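Endolytic peptidoglycan transglycosylase RlpA (Pseudomonas aeruginosa, PDB 6I05) is a lytic transglycosylase that cleaves peptidoglycan, strongly preferring naked glycan strands that lack stem peptides, and carries a SPOR domain, the part crystallised here. Local coordinates at residues G9-N13 / P14-E18. Sequence-based numbering, arbitrary orientation. Where two conformers were deposited one is given.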
loop_
_atom_site.group_PDB
_atom_site.type_symbol
_atom_site.label_atom_id
_atom_site.label_comp_id
_atom_site.label_asym_id
_atom_site.label_seq_id
_atom_site.Cartn_x
_atom_site.Cartn_y
_atom_site.Cartn_z
ATOM N N GLY A 9 -3.351 3.060 0.986
ATOM C CA GLY A 9 -3.844 4.302 1.546
ATOM C C GLY A 9 -2.955 5.433 1.096
ATOM O O GLY A 9 -1.874 5.227 0.538
ATOM N N ALA A 10 -3.422 6.642 1.359
ATOM C CA ALA A 10 -2.664 7.843 1.054
ATOM C C ALA A 10 -3.020 8.862 2.123
ATOM O O ALA A 10 -4.201 9.035 2.437
ATOM C CB ALA A 10 -3.021 8.364 -0.341
ATOM N N PHE A 11 -2.006 9.503 2.696
ATOM C CA PHE A 11 -2.178 10.280 3.915
ATOM C C PHE A 11 -1.423 11.594 3.817
ATOM O O PHE A 11 -0.335 11.661 3.248
ATOM C CB PHE A 11 -1.630 9.522 5.131
ATOM C CG PHE A 11 -2.236 8.164 5.315
ATOM C CD1 PHE A 11 -1.665 7.051 4.719
ATOM C CD2 PHE A 11 -3.383 8.000 6.080
ATOM C CE1 PHE A 11 -2.227 5.796 4.879
ATOM C CE2 PHE A 11 -3.950 6.743 6.244
ATOM C CZ PHE A 11 -3.366 5.642 5.643
ATOM N N ALA A 12 -2.000 12.638 4.418
ATOM C CA ALA A 12 -1.271 13.887 4.608
ATOM C C ALA A 12 -0.259 13.782 5.743
ATOM O O ALA A 12 0.788 14.438 5.701
ATOM C CB ALA A 12 -2.251 15.030 4.881
ATOM N N ASN A 13 -0.546 12.960 6.752
ATOM C CA ASN A 13 0.310 12.839 7.929
ATOM C C ASN A 13 1.289 11.691 7.727
ATOM O O ASN A 13 0.851 10.549 7.529
ATOM C CB ASN A 13 -0.550 12.581 9.161
ATOM C CG ASN A 13 0.255 12.123 10.369
ATOM O OD1 ASN A 13 1.444 12.417 10.501
ATOM N ND2 ASN A 13 -0.404 11.403 11.270
ATOM N N PRO A 14 2.603 11.930 7.772
ATOM C CA PRO A 14 3.546 10.823 7.534
ATOM C C PRO A 14 3.504 9.735 8.594
ATOM O O PRO A 14 3.783 8.574 8.275
ATOM C CB PRO A 14 4.911 11.519 7.473
ATOM C CG PRO A 14 4.724 12.766 8.246
ATOM C CD PRO A 14 3.303 13.204 8.005
ATOM N N ASP A 15 3.170 10.068 9.843
ATOM C CA ASP A 15 3.066 9.034 10.870
ATOM C C ASP A 15 1.976 8.031 10.524
ATOM O O ASP A 15 2.126 6.828 10.768
ATOM C CB ASP A 15 2.762 9.662 12.228
ATOM C CG ASP A 15 4.000 10.177 12.939
ATOM O OD1 ASP A 15 5.125 10.021 12.421
ATOM O OD2 ASP A 15 3.827 10.747 14.032
ATOM N N ALA A 16 0.862 8.509 9.962
ATOM C CA ALA A 16 -0.214 7.605 9.578
ATOM C C ALA A 16 0.225 6.688 8.446
ATOM O O ALA A 16 -0.117 5.501 8.431
ATOM C CB ALA A 16 -1.456 8.407 9.182
ATOM N N ALA A 17 0.974 7.228 7.480
ATOM C CA ALA A 17 1.495 6.403 6.396
ATOM C C ALA A 17 2.494 5.381 6.923
ATOM O O ALA A 17 2.437 4.202 6.558
ATOM C CB ALA A 17 2.123 7.283 5.317
ATOM N N GLU A 18 3.407 5.813 7.798
ATOM C CA GLU A 18 4.374 4.881 8.367
ATOM C C GLU A 18 3.683 3.811 9.198
ATOM O O GLU A 18 4.112 2.651 9.208
ATOM C CB GLU A 18 5.407 5.632 9.207
ATOM C CG GLU A 18 6.293 6.584 8.408
ATOM C CD GLU A 18 7.432 5.875 7.693
ATOM O OE1 GLU A 18 7.582 4.651 7.874
ATOM O OE2 GLU A 18 8.180 6.542 6.948
#
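Asn-13 turns its side-chain amide over the start of the helix that follows it, with OD1 accepting the backbone N-H of Asp-15 at 3.0 Å. This is an N-cap interaction: with CG anti to the backbone N (chi1 167°), the amide lies over the first turn. The N-H lies well above the plane of the amide carbonyl, 66° out of it, and the bond is moderately bent, with an angle of 143° at the hydrogen. OD1 also rests against the Pro-14 ring, 3.2 Å from its CD, while ND2 passes 3.7 Å from Asp-15 CB. The Asn-13 carbonyl O opens the helical bonding instead, taking two weak bonds, a strongly bent one from Ala-16 N and a straighter one from Ala-17 N at 3.3 Å. Pro-14 suits the first helical position, where its lack of an N-H costs no helical hydrogen bond.

Two residues before the cap, Phe-11 closes the turn from the strand side. Its CG is anti to the carbonyl carbon, beside the backbone N, and from there the ring leans against the first turn of the helix. Ala-16 CB stands above the ring plane near the rim, 3.7 Å from CD2, whereas CD1 approaches Ala-17 obliquely, 3.6 Å from its CA. The carbonyl O of Ala-16 lies over the ring on the same side as that methyl, offset toward the rim. With only methyl groups at Ala-16 and Ala-17, the ring comes close to the helix backbone.

The contact thus forms the tight turn by which strand 4-11 of the antiparallel SPOR-domain sheet passes into helix 14-25. Phe-11 pairs through its backbone with His-45 of strand 42-52, and Ala-17 packs on His-45 and Val-47 of that strand and on Ile-34 of strand 32-39, seating the helix against the sheet.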